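Local structure of glutathione S-transferase (Vibrio parahaemolyticus, 7MIQ) at residues Asn87-Glu90 / Arg91-Glu95; Gly131-Ser134 / Lys135-Leu139; Ile180-Phe183 / Glu184-Asn188; Glu194-Ser197 / Ala198-Ala201. The protein probably catalyses the conjugation of reduced glutathione to electrophilic compounds, as a Gtt2-class glutathione S-transferase with a thioredoxin-like N-terminal domain and a helical C-terminal domain. All coordinates share one frame; numbering follows the deposited sequence.

Contact 1. Residues Asn87-Glu90 / Arg91-Glu95; sequences NQLE and RAQVE
R91 folds back over the peptide that starts the helix: one face of its guanidinium is covered by N87 C, 3.4 Å from the plane of that group and over its centre. The bend at chi3 (-74°) turns the chain back there. Its charge is met from outside, by a salt bridge from NH2 to E75 of the second subunit. At the helix start, N87 supplies two acceptors. The side-chain OD1 takes the N-H of E90 at 2.9 Å, almost straight at 174°, while the main-chain O of N87 receives R91 N, also at 2.9 Å. The i to i+4 series continues with A92 N to Q88 O (3.2 Å), Q93 N to L89 O (2.9 Å) and V94 N to E90 O (2.8 Å). Beside these bonds the L89 side chain crosses the Q93 amide at a slant, CG standing 3.7 Å from Q93 CD. Further polar ends are satisfied beyond the turn: E90 OE1 accepts from A86 N, and Q88 NE2 donates to Y72 O of the second subunit. With its side chain bonded to the N-H three residues on, N87 is a classic asparagine N-cap, opening helix 88-114 at the dimer interface.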
ATOM      1  N   ASN A  87      16.500  -9.566  -5.668  1.00 17.49           N
ATOM      2  CA  ASN A  87      16.168 -10.966  -5.905  1.00 18.38           C
ATOM      3  C   ASN A  87      14.784 -11.228  -5.325  1.00 17.56           C
ATOM      4  O   ASN A  87      14.134 -10.324  -4.796  1.00 13.10           O
ATOM      5  CB  ASN A  87      17.232 -11.890  -5.306  1.00 19.00           C
ATOM      6  CG  ASN A  87      17.458 -11.640  -3.823  1.00 22.22           C
ATOM      7  OD1 ASN A  87      16.512 -11.549  -3.043  1.00 19.93           O
ATOM      8  ND2 ASN A  87      18.721 -11.520  -3.429  1.00 26.43           N
ATOM      9  N   GLN A  88      14.341 -12.487  -5.410  1.00 16.70           N
ATOM     10  CA  GLN A  88      12.973 -12.824  -5.019  1.00 16.10           C
ATOM     11  C   GLN A  88      12.704 -12.469  -3.563  1.00 18.47           C
ATOM     12  O   GLN A  88      11.685 -11.844  -3.240  1.00 17.15           O
ATOM     13  CB  GLN A  88      12.703 -14.310  -5.257  1.00 17.87           C
ATOM     14  CG  GLN A  88      11.339 -14.775  -4.753  1.00 16.62           C
ATOM     15  CD  GLN A  88      11.223 -16.285  -4.701  1.00 19.57           C
ATOM     16  OE1 GLN A  88      12.227 -16.993  -4.722  1.00 19.18           O
ATOM     17  NE2 GLN A  88       9.993 -16.788  -4.630  1.00 15.91           N
ATOM     18  N   LEU A  89      13.609 -12.862  -2.663  1.00 17.41           N
ATOM     19  CA  LEU A  89      13.393 -12.588  -1.246  1.00 18.39           C
ATOM     20  C   LEU A  89      13.405 -11.089  -0.961  1.00 16.45           C
ATOM     21  O   LEU A  89      12.534 -10.582  -0.244  1.00 15.30           O
ATOM     22  CB  LEU A  89      14.445 -13.308  -0.400  1.00 17.13           C
ATOM     23  CG  LEU A  89      14.357 -13.063   1.110  1.00 16.15           C
ATOM     24  CD1 LEU A  89      12.961 -13.378   1.637  1.00 13.88           C
ATOM     25  CD2 LEU A  89      15.414 -13.873   1.857  1.00 16.09           C
ATOM     26  N   GLU A  90      14.381 -10.361  -1.513  1.00 14.87           N
ATOM     27  CA  GLU A  90      14.432  -8.915  -1.295  1.00 13.49           C
ATOM     28  C   GLU A  90      13.178  -8.224  -1.820  1.00 17.09           C
ATOM     29  O   GLU A  90      12.667  -7.290  -1.191  1.00 13.18           O
ATOM     30  CB  GLU A  90      15.674  -8.318  -1.958  1.00 15.20           C
ATOM     31  CG  GLU A  90      16.986  -8.653  -1.265  1.00 14.81           C
ATOM     32  CD  GLU A  90      18.158  -7.860  -1.827  1.00 22.08           C
ATOM     33  OE1 GLU A  90      17.924  -6.874  -2.561  1.00 18.86           O
ATOM     34  OE2 GLU A  90      19.314  -8.224  -1.533  1.00 28.26           O
ATOM     35  N   ARG A  91      12.674  -8.655  -2.979  1.00 13.75           N
ATOM     36  CA  ARG A  91      11.480  -8.016  -3.528  1.00 15.42           C
ATOM     37  C   ARG A  91      10.282  -8.212  -2.608  1.00 15.07           C
ATOM     38  O   ARG A  91       9.449  -7.310  -2.456  1.00 13.90           O
ATOM     39  CB  ARG A  91      11.193  -8.551  -4.934  1.00 16.20           C
ATOM     40  CG  ARG A  91      12.101  -7.929  -6.002  1.00 16.20           C
ATOM     41  CD  ARG A  91      11.703  -8.317  -7.422  1.00 17.09           C
ATOM     42  NE  ARG A  91      12.053  -9.697  -7.736  1.00 19.23           N
ATOM     43  CZ  ARG A  91      13.227 -10.083  -8.219  1.00 22.24           C
ATOM     44  NH1 ARG A  91      14.197  -9.216  -8.454  1.00 21.21           N
ATOM     45  NH2 ARG A  91      13.432 -11.371  -8.474  1.00 19.26           N
ATOM     46  N   ALA A  92      10.190  -9.378  -1.966  1.00 13.09           N
ATOM     47  CA  ALA A  92       9.102  -9.621  -1.026  1.00 13.67           C
ATOM     48  C   ALA A  92       9.302  -8.841   0.267  1.00 14.35           C
ATOM     49  O   ALA A  92       8.337  -8.320   0.839  1.00 14.72           O
ATOM     50  CB  ALA A  92       8.982 -11.116  -0.739  1.00 14.78           C
ATOM     51  N   GLN A  93      10.547  -8.748   0.744  1.00 14.99           N
ATOM     52  CA  GLN A  93      10.814  -7.988   1.962  1.00 14.57           C
ATOM     53  C   GLN A  93      10.606  -6.494   1.734  1.00 13.87           C
ATOM     54  O   GLN A  93      10.137  -5.782   2.630  1.00 13.70           O
ATOM     55  CB  GLN A  93      12.233  -8.275   2.455  1.00 16.68           C
ATOM     56  CG  GLN A  93      12.415  -9.692   2.977  1.00 13.46           C
ATOM     57  CD  GLN A  93      13.870 -10.045   3.229  1.00 19.88           C
ATOM     58  OE1 GLN A  93      14.770  -9.547   2.550  1.00 20.96           O
ATOM     59  NE2 GLN A  93      14.108 -10.910   4.208  1.00 22.07           N
ATOM     60  N   VAL A  94      10.945  -6.003   0.540  1.00 13.31           N
ATOM     61  CA  VAL A  94      10.649  -4.612   0.202  1.00 12.50           C
ATOM     62  C   VAL A  94       9.148  -4.365   0.257  1.00 12.62           C
ATOM     63  O   VAL A  94       8.681  -3.405   0.882  1.00 11.65           O
ATOM     64  CB  VAL A  94      11.234  -4.254  -1.176  1.00 17.70           C
ATOM     65  CG1 VAL A  94      10.580  -2.985  -1.725  1.00 14.25           C
ATOM     66  CG2 VAL A  94      12.741  -4.064  -1.077  1.00 16.52           C
ATOM     67  N   GLU A  95       8.369  -5.242  -0.386  1.00 15.47           N
ATOM     68  CA  GLU A  95       6.913  -5.109  -0.360  1.00 13.09           C
ATOM     69  C   GLU A  95       6.387  -5.144   1.068  1.00 16.02           C
ATOM     70  O   GLU A  95       5.553  -4.312   1.451  1.00 12.43           O
ATOM     71  CB  GLU A  95       6.267  -6.220  -1.192  1.00 13.96           C
ATOM     72  CG  GLU A  95       4.767  -6.039  -1.417  1.00 15.98           C
ATOM     73  CD  GLU A  95       4.460  -4.956  -2.430  1.00 16.76           C
ATOM     74  OE1 GLU A  95       5.084  -4.963  -3.512  1.00 16.70           O
ATOM     75  OE2 GLU A  95       3.605  -4.095  -2.142  1.00 13.17           O
TER

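Contact 2. Residues Gly131-Ser134 / Lys135-Leu139; sequences GEES and KSRVL
S136 turns its hydroxyl back onto the preceding turn, where OG donates to E132 O at 3.0 Å. The torsion responsible is chi1 of -57°, which sets OG beside the S136 backbone N. Because S136 N binds the same carbonyl at 3.1 Å, E132 O is gripped twice, from opposite faces of its plane. S134 takes the same rotamer, and its OG bonds to W130 O, one turn back. Such serine-to-carbonyl bonds are a familiar way for a hydroxyl to be satisfied inside an alpha-helix, here helix 127-151 of the all-helical C-terminal domain, whose S134 and V138 side chains face helix 88-114. E133 and R137, four residues apart, come together without a salt bridge. E133 bends at chi2 (63°), bringing OE2 to 4.1 Å from R137 CG, whereas R137 kinks at chi3 and carries its guanidinium onward; OE2 and R137 NE remain 5.7 Å apart, although the two charged planes differ by only 17°. K135 runs out fully extended, its NZ reaching L178 O, and its CB lies 3.5 Å from G131 O, the carbonyl that accepts K135 N at 2.9 Å.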
ATOM      1  N   GLY A 131      -6.679  12.999  15.055  1.00 46.18           N
ATOM      2  CA  GLY A 131      -5.288  13.388  14.902  1.00 45.66           C
ATOM      3  C   GLY A 131      -4.435  12.954  16.078  1.00 42.07           C
ATOM      4  O   GLY A 131      -3.301  12.502  15.902  1.00 38.63           O
ATOM      5  N   GLU A 132      -4.974  13.077  17.294  1.00 44.18           N
ATOM      6  CA  GLU A 132      -4.254  12.615  18.476  1.00 46.21           C
ATOM      7  C   GLU A 132      -4.122  11.098  18.480  1.00 40.11           C
ATOM      8  O   GLU A 132      -3.081  10.560  18.875  1.00 35.01           O
ATOM      9  CB  GLU A 132      -4.964  13.095  19.743  1.00 42.98           C
ATOM     10  CG  GLU A 132      -4.242  12.738  21.033  1.00 53.30           C
ATOM     11  CD  GLU A 132      -2.922  13.472  21.189  1.00 70.77           C
ATOM     12  OE1 GLU A 132      -2.756  14.544  20.568  1.00 62.02           O
ATOM     13  OE2 GLU A 132      -2.048  12.974  21.930  1.00 67.86           O
ATOM     14  N   GLU A 133      -5.171  10.391  18.054  1.00 33.62           N
ATOM     15  CA  GLU A 133      -5.075   8.942  17.925  1.00 42.41           C
ATOM     16  C   GLU A 133      -4.057   8.556  16.860  1.00 34.06           C
ATOM     17  O   GLU A 133      -3.269   7.621  17.050  1.00 31.26           O
ATOM     18  CB  GLU A 133      -6.451   8.354  17.604  1.00 43.29           C
ATOM     19  CG  GLU A 133      -6.447   6.869  17.275  1.00 40.00           C
ATOM     20  CD  GLU A 133      -5.982   6.007  18.434  1.00 47.71           C
ATOM     21  OE1 GLU A 133      -6.072   6.461  19.595  1.00 43.76           O
ATOM     22  OE2 GLU A 133      -5.522   4.873  18.181  1.00 49.78           O
ATOM     23  N   SER A 134      -4.046   9.280  15.738  1.00 29.40           N
ATOM     24  CA  SER A 134      -3.080   9.001  14.682  1.00 30.77           C
ATOM     25  C   SER A 134      -1.655   9.257  15.156  1.00 28.96           C
ATOM     26  O   SER A 134      -0.736   8.502  14.817  1.00 29.48           O
ATOM     27  CB  SER A 134      -3.399   9.841  13.448  1.00 36.00           C
ATOM     28  OG  SER A 134      -4.694   9.541  12.952  1.00 37.48           O
ATOM     29  N   LYS A 135      -1.451  10.310  15.952  1.00 29.01           N
ATOM     30  CA  LYS A 135      -0.114  10.586  16.472  1.00 26.52           C
ATOM     31  C   LYS A 135       0.349   9.481  17.414  1.00 27.42           C
ATOM     32  O   LYS A 135       1.520   9.088  17.388  1.00 25.47           O
ATOM     33  CB  LYS A 135      -0.086  11.942  17.176  1.00 27.66           C
ATOM     34  CG  LYS A 135       1.287  12.315  17.722  1.00 36.58           C
ATOM     35  CD  LYS A 135       1.343  13.767  18.163  1.00 40.06           C
ATOM     36  CE  LYS A 135       2.742  14.146  18.617  1.00 35.89           C
ATOM     37  NZ  LYS A 135       2.852  15.603  18.912  1.00 45.09           N
ATOM     38  N   SER A 136      -0.560   8.961  18.245  1.00 27.59           N
ATOM     39  CA  SER A 136      -0.206   7.860  19.134  1.00 26.56           C
ATOM     40  C   SER A 136       0.211   6.622  18.354  1.00 23.15           C
ATOM     41  O   SER A 136       1.069   5.858  18.811  1.00 26.49           O
ATOM     42  CB  SER A 136      -1.380   7.532  20.059  1.00 29.09           C
ATOM     43  OG  SER A 136      -1.765   8.671  20.809  1.00 41.20           O
ATOM     44  N   ARG A 137      -0.376   6.406  17.175  1.00 27.97           N
ATOM     45  CA  ARG A 137       0.034   5.271  16.355  1.00 25.87           C
ATOM     46  C   ARG A 137       1.443   5.469  15.809  1.00 21.55           C
ATOM     47  O   ARG A 137       2.216   4.507  15.714  1.00 23.04           O
ATOM     48  CB  ARG A 137      -0.974   5.050  15.226  1.00 28.54           C
ATOM     49  CG  ARG A 137      -2.310   4.498  15.721  1.00 40.20           C
ATOM     50  CD  ARG A 137      -3.278   4.196  14.584  1.00 60.20           C
ATOM     51  NE  ARG A 137      -2.651   3.434  13.510  1.00 81.22           N
ATOM     52  CZ  ARG A 137      -2.594   3.831  12.246  1.00 80.16           C
ATOM     53  NH1 ARG A 137      -3.161   4.960  11.849  1.00 62.88           N
ATOM     54  NH2 ARG A 137      -1.961   3.072  11.355  1.00 55.46           N
ATOM     55  N   VAL A 138       1.799   6.706  15.456  1.00 25.75           N
ATOM     56  CA  VAL A 138       3.175   7.000  15.055  1.00 24.74           C
ATOM     57  C   VAL A 138       4.138   6.659  16.186  1.00 26.80           C
ATOM     58  O   VAL A 138       5.158   5.992  15.980  1.00 21.14           O
ATOM     59  CB  VAL A 138       3.312   8.473  14.629  1.00 22.33           C
ATOM     60  CG1 VAL A 138       4.778   8.820  14.393  1.00 18.51           C
ATOM     61  CG2 VAL A 138       2.490   8.749  13.383  1.00 20.84           C
ATOM     62  N   LEU A 139       3.817   7.103  17.405  1.00 24.41           N
ATOM     63  CA  LEU A 139       4.697   6.854  18.542  1.00 26.22           C
ATOM     64  C   LEU A 139       4.829   5.368  18.843  1.00 24.47           C
ATOM     65  O   LEU A 139       5.897   4.917  19.274  1.00 28.97           O
ATOM     66  CB  LEU A 139       4.185   7.602  19.776  1.00 28.54           C
ATOM     67  CG  LEU A 139       4.151   9.130  19.689  1.00 23.22           C
ATOM     68  CD1 LEU A 139       3.409   9.724  20.879  1.00 28.92           C
ATOM     69  CD2 LEU A 139       5.561   9.687  19.615  1.00 26.17           C
TER

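Contact 3. Residues Ile180-Phe183 / Glu184-Asn188; sequences IEVF and EKYPN
V182 and Y186 meet through one branch and one ring atom: V182 CG1 lies 4.2 Å from Y186 CD2. The same ring is placed obliquely to V182 O, and K185 CB stands 3.6 Å above one of its faces, displaced toward the rim. With chi1 at -60°, CG of Y186 lies beside its own backbone N, the atom that donates to V182 O at 2.8 Å; this holds the ring close to the carbonyl. K185 N adds a weak bond to V182 O at 3.2 Å. The lysine chain runs alongside the E181 carbonyl, with both CG and CD 3.2 Å from E181 O. On the outer side, E181 and E184 cross with their carboxylate planes 88° apart; OE1 of E181 approaches E184 CG at 3.8 Å, and E181 OE1 and E184 OE1 stay 5.2 Å apart. The buried V182 packs on helix 162-177, while Y186 rests on L142 and P143 of helix 127-151. E181 centres an inverse gamma turn and sits at the N-cap position of helix 182-185, and Y186 at that of helix 187-196: a short helix linking two longer ones in the C-terminal domain.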
ATOM      1  N   ILE A 180       7.966  15.438  17.174  1.00 22.10           N
ATOM      2  CA  ILE A 180       8.375  14.264  17.935  1.00 24.26           C
ATOM      3  C   ILE A 180       9.895  14.200  17.945  1.00 25.41           C
ATOM      4  O   ILE A 180      10.534  14.243  16.887  1.00 23.95           O
ATOM      5  CB  ILE A 180       7.775  12.981  17.337  1.00 24.77           C
ATOM      6  CG1 ILE A 180       6.250  13.087  17.271  1.00 23.72           C
ATOM      7  CG2 ILE A 180       8.207  11.773  18.150  1.00 21.01           C
ATOM      8  CD1 ILE A 180       5.589  11.938  16.545  1.00 22.48           C
ATOM      9  N   GLU A 181      10.480  14.097  19.140  1.00 27.24           N
ATOM     10  CA  GLU A 181      11.937  14.030  19.278  1.00 27.50           C
ATOM     11  C   GLU A 181      12.409  12.597  19.023  1.00 26.36           C
ATOM     12  O   GLU A 181      12.846  11.870  19.917  1.00 29.70           O
ATOM     13  CB  GLU A 181      12.367  14.535  20.650  1.00 31.95           C
ATOM     14  CG  GLU A 181      12.059  16.006  20.875  1.00 38.53           C
ATOM     15  CD  GLU A 181      12.720  16.560  22.119  1.00 43.98           C
ATOM     16  OE1 GLU A 181      13.371  15.784  22.850  1.00 42.51           O
ATOM     17  OE2 GLU A 181      12.591  17.778  22.363  1.00 40.52           O
ATOM     18  N   VAL A 182      12.325  12.203  17.749  1.00 23.95           N
ATOM     19  CA  VAL A 182      12.618  10.823  17.364  1.00 22.87           C
ATOM     20  C   VAL A 182      14.071  10.481  17.658  1.00 23.41           C
ATOM     21  O   VAL A 182      14.378   9.424  18.221  1.00 22.09           O
ATOM     22  CB  VAL A 182      12.286  10.599  15.878  1.00 19.93           C
ATOM     23  CG1 VAL A 182      12.712   9.204  15.441  1.00 19.46           C
ATOM     24  CG2 VAL A 182      10.803  10.816  15.620  1.00 16.21           C
ATOM     25  N   PHE A 183      14.986  11.381  17.292  1.00 20.44           N
ATOM     26  CA  PHE A 183      16.403  11.044  17.301  1.00 21.58           C
ATOM     27  C   PHE A 183      16.969  10.979  18.713  1.00 26.57           C
ATOM     28  O   PHE A 183      17.930  10.242  18.956  1.00 28.53           O
ATOM     29  CB  PHE A 183      17.170  12.050  16.449  1.00 19.80           C
ATOM     30  CG  PHE A 183      16.697  12.101  15.024  1.00 24.43           C
ATOM     31  CD1 PHE A 183      16.252  10.947  14.389  1.00 22.51           C
ATOM     32  CD2 PHE A 183      16.671  13.296  14.326  1.00 22.30           C
ATOM     33  CE1 PHE A 183      15.805  10.985  13.082  1.00 18.55           C
ATOM     34  CE2 PHE A 183      16.224  13.339  13.012  1.00 22.46           C
ATOM     35  CZ  PHE A 183      15.790  12.181  12.394  1.00 17.95           C
ATOM     36  N   GLU A 184      16.396  11.737  19.652  1.00 26.84           N
ATOM     37  CA  GLU A 184      16.812  11.614  21.046  1.00 35.61           C
ATOM     38  C   GLU A 184      16.482  10.235  21.596  1.00 32.10           C
ATOM     39  O   GLU A 184      17.283   9.638  22.326  1.00 35.60           O
ATOM     40  CB  GLU A 184      16.139  12.692  21.899  1.00 36.80           C
ATOM     41  CG  GLU A 184      16.525  14.115  21.548  1.00 38.27           C
ATOM     42  CD  GLU A 184      17.983  14.409  21.815  1.00 51.32           C
ATOM     43  OE1 GLU A 184      18.386  14.386  22.997  1.00 66.24           O
ATOM     44  OE2 GLU A 184      18.728  14.652  20.843  1.00 40.10           O
ATOM     45  N   LYS A 185      15.307   9.711  21.253  1.00 24.14           N
ATOM     46  CA  LYS A 185      14.788   8.461  21.852  1.00 25.37           C
ATOM     47  C   LYS A 185      15.160   7.211  21.056  1.00 28.02           C
ATOM     48  O   LYS A 185      15.163   6.144  21.667  1.00 23.05           O
ATOM     49  CB  LYS A 185      13.269   8.553  21.944  1.00 26.51           C
ATOM     50  CG  LYS A 185      12.709   9.900  22.380  1.00 40.16           C
ATOM     51  CD  LYS A 185      11.241  10.056  22.049  1.00 50.63           C
ATOM     52  CE  LYS A 185      10.465  10.795  23.116  1.00 63.37           C
ATOM     53  NZ  LYS A 185      10.023   9.886  24.200  1.00 75.17           N
ATOM     54  N   TYR A 186      15.489   7.314  19.772  1.00 19.15           N
ATOM     55  CA  TYR A 186      15.675   6.133  18.931  1.00 22.09           C
ATOM     56  C   TYR A 186      16.989   6.253  18.172  1.00 24.04           C
ATOM     57  O   TYR A 186      17.026   6.731  17.028  1.00 21.81           O
ATOM     58  CB  TYR A 186      14.470   5.948  18.010  1.00 22.95           C
ATOM     59  CG  TYR A 186      13.190   5.772  18.799  1.00 26.72           C
ATOM     60  CD1 TYR A 186      12.952   4.602  19.514  1.00 29.46           C
ATOM     61  CD2 TYR A 186      12.235   6.782  18.857  1.00 22.23           C
ATOM     62  CE1 TYR A 186      11.793   4.434  20.249  1.00 24.79           C
ATOM     63  CE2 TYR A 186      11.069   6.622  19.591  1.00 26.21           C
ATOM     64  CZ  TYR A 186      10.856   5.446  20.283  1.00 29.06           C
ATOM     65  OH  TYR A 186       9.701   5.279  21.016  1.00 32.34           O
ATOM     66  N   PRO A 187      18.095   5.811  18.782  1.00 21.38           N
ATOM     67  CA  PRO A 187      19.414   6.030  18.168  1.00 19.04           C
ATOM     68  C   PRO A 187      19.609   5.286  16.864  1.00 16.76           C
ATOM     69  O   PRO A 187      20.392   5.741  16.019  1.00 18.13           O
ATOM     70  CB  PRO A 187      20.394   5.526  19.242  1.00 20.93           C
ATOM     71  CG  PRO A 187      19.599   5.454  20.508  1.00 28.58           C
ATOM     72  CD  PRO A 187      18.191   5.168  20.102  1.00 22.80           C
ATOM     73  N   ASN A 188      18.937   4.150  16.677  1.00 16.54           N
ATOM     74  CA  ASN A 188      19.100   3.395  15.441  1.00 18.47           C
ATOM     75  C   ASN A 188      18.371   4.069  14.284  1.00 16.43           C
ATOM     76  O   ASN A 188      18.875   4.090  13.157  1.00 15.95           O
ATOM     77  CB  ASN A 188      18.616   1.962  15.648  1.00 19.75           C
ATOM     78  CG  ASN A 188      19.411   1.239  16.726  1.00 23.50           C
ATOM     79  OD1 ASN A 188      18.888   0.912  17.793  1.00 25.68           O
ATOM     80  ND2 ASN A 188      20.686   1.004  16.455  1.00 17.53           N
TER

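Contact 4. Residues Glu194-Ser197 / Ala198-Ala201; sequences EQVS and ARDA
A198 and R199 fold back on the carbonyls of E194, Q195 and V196, near the C-terminal end of helix 187-196. The methyl of A198 lies 3.5 Å from both E194 O and Q195 O, and its backbone N donates to Q195 O at 3.3 Å. That donor stands 64° out of the carbonyl plane, unlike that of a regular helical bond. R199 N makes a shorter bond, to V196 O at 3.0 Å, its N-H well aligned (165°) although the donor again stands above the carbonyl plane; this closes a type I turn from V196 to R199. The arginine chain then runs alongside that carbonyl, with CG 3.3 Å from V196 O. A bend at chi3 (68°) redirects the guanidinium, which forms a salt bridge with E21 and a cation-pi contact with F160. S197, one of the turn's two central residues, sets OG between its backbone N and carbonyl carbon, bonded to F193 O. The V196 side chain leaves the backbone away from 198-201 and packs on Y154, F160 and F202. The turn thus leads from helix 187-196 toward helix 10-22, where A201 touches K20 and E21, joining the C-terminal helices to the thioredoxin-like domain.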
ATOM      1  N   GLU A 194      20.754   9.693   9.708  1.00 19.93           N
ATOM      2  CA  GLU A 194      21.992  10.405   9.400  1.00 19.90           C
ATOM      3  C   GLU A 194      22.625   9.854   8.128  1.00 23.52           C
ATOM      4  O   GLU A 194      23.129  10.613   7.292  1.00 22.85           O
ATOM      5  CB  GLU A 194      22.961  10.298  10.580  1.00 18.24           C
ATOM      6  CG  GLU A 194      24.341  10.904  10.335  1.00 21.81           C
ATOM      7  CD  GLU A 194      24.441  12.357  10.775  1.00 28.56           C
ATOM      8  OE1 GLU A 194      23.450  12.891  11.323  1.00 27.02           O
ATOM      9  OE2 GLU A 194      25.513  12.968  10.572  1.00 27.88           O
ATOM     10  N   GLN A 195      22.574   8.533   7.958  1.00 18.28           N
ATOM     11  CA  GLN A 195      23.157   7.879   6.793  1.00 19.83           C
ATOM     12  C   GLN A 195      22.379   8.216   5.524  1.00 20.56           C
ATOM     13  O   GLN A 195      22.958   8.649   4.522  1.00 21.23           O
ATOM     14  CB  GLN A 195      23.173   6.370   7.047  1.00 20.89           C
ATOM     15  CG  GLN A 195      24.012   5.532   6.124  1.00 28.37           C
ATOM     16  CD  GLN A 195      24.164   4.117   6.656  1.00 33.24           C
ATOM     17  OE1 GLN A 195      24.024   3.875   7.859  1.00 25.00           O
ATOM     18  NE2 GLN A 195      24.443   3.175   5.765  1.00 32.01           N
ATOM     19  N   VAL A 196      21.059   8.032   5.557  1.00 18.43           N
ATOM     20  CA  VAL A 196      20.242   8.242   4.366  1.00 18.70           C
ATOM     21  C   VAL A 196      20.204   9.719   3.985  1.00 20.49           C
ATOM     22  O   VAL A 196      20.320  10.070   2.804  1.00 18.62           O
ATOM     23  CB  VAL A 196      18.829   7.672   4.596  1.00 18.61           C
ATOM     24  CG1 VAL A 196      17.900   8.065   3.465  1.00 21.96           C
ATOM     25  CG2 VAL A 196      18.890   6.155   4.729  1.00 15.89           C
ATOM     26  N   SER A 197      20.054  10.609   4.970  1.00 18.79           N
ATOM     27  CA  SER A 197      19.963  12.035   4.669  1.00 20.78           C
ATOM     28  C   SER A 197      21.257  12.605   4.102  1.00 21.61           C
ATOM     29  O   SER A 197      21.250  13.741   3.616  1.00 22.81           O
ATOM     30  CB  SER A 197      19.563  12.823   5.919  1.00 21.23           C
ATOM     31  OG  SER A 197      20.637  12.886   6.842  1.00 21.93           O
ATOM     32  N   ALA A 198      22.358  11.854   4.152  1.00 21.29           N
ATOM     33  CA  ALA A 198      23.621  12.273   3.562  1.00 23.86           C
ATOM     34  C   ALA A 198      23.756  11.892   2.091  1.00 29.30           C
ATOM     35  O   ALA A 198      24.702  12.347   1.437  1.00 24.14           O
ATOM     36  CB  ALA A 198      24.794  11.674   4.345  1.00 26.76           C
ATOM     37  N   ARG A 199      22.851  11.073   1.557  1.00 23.68           N
ATOM     38  CA  ARG A 199      22.950  10.646   0.168  1.00 22.55           C
ATOM     39  C   ARG A 199      22.706  11.822  -0.773  1.00 21.15           C
ATOM     40  O   ARG A 199      21.915  12.721  -0.484  1.00 22.04           O
ATOM     41  CB  ARG A 199      21.944   9.528  -0.125  1.00 17.24           C
ATOM     42  CG  ARG A 199      22.150   8.261   0.695  1.00 19.82           C
ATOM     43  CD  ARG A 199      21.038   7.235   0.435  1.00 19.14           C
ATOM     44  NE  ARG A 199      21.095   6.687  -0.916  1.00 20.11           N
ATOM     45  CZ  ARG A 199      21.760   5.590  -1.251  1.00 20.89           C
ATOM     46  NH1 ARG A 199      22.430   4.886  -0.353  1.00 17.38           N
ATOM     47  NH2 ARG A 199      21.751   5.186  -2.519  1.00 19.19           N
ATOM     48  N   ASP A 200      23.398  11.799  -1.917  1.00 22.20           N
ATOM     49  CA  ASP A 200      23.305  12.907  -2.868  1.00 21.75           C
ATOM     50  C   ASP A 200      21.867  13.154  -3.314  1.00 24.02           C
ATOM     51  O   ASP A 200      21.452  14.306  -3.482  1.00 23.38           O
ATOM     52  CB  ASP A 200      24.196  12.635  -4.082  1.00 26.68           C
ATOM     53  CG  ASP A 200      25.677  12.679  -3.744  1.00 46.86           C
ATOM     54  OD1 ASP A 200      26.047  13.346  -2.753  1.00 44.34           O
ATOM     55  OD2 ASP A 200      26.472  12.051  -4.474  1.00 55.70           O
ATOM     56  N   ALA A 201      21.090  12.086  -3.514  1.00 22.91           N
ATOM     57  CA  ALA A 201      19.731  12.246  -4.023  1.00 20.68           C
ATOM     58  C   ALA A 201      18.807  12.926  -3.023  1.00 20.91           C
ATOM     59  O   ALA A 201      17.757  13.442  -3.419  1.00 18.97           O
ATOM     60  CB  ALA A 201      19.150  10.888  -4.416  1.00 19.21           C
TER

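All four contacts are local. Contacts 1 and 2 are partly buried and lie on long helices that follow each other in the chain, 88-114 and 127-151; contacts 3 and 4 are surface contacts at either end of helix 187-196. Regular i to i+4 bonds dominate the first two, whereas contact 3 has one weak and one short bond, and contact 4 two with the donor above the carbonyl plane. Contact 1 alone meets the second subunit, through charged and amide groups and the apolar packing of L89 and A92. Contacts 2 and 3 touch by apolar packing, with L139 CD2 3.7 Å from I180 CG2. Contact 4 instead pairs its arginine with the N-terminal domain.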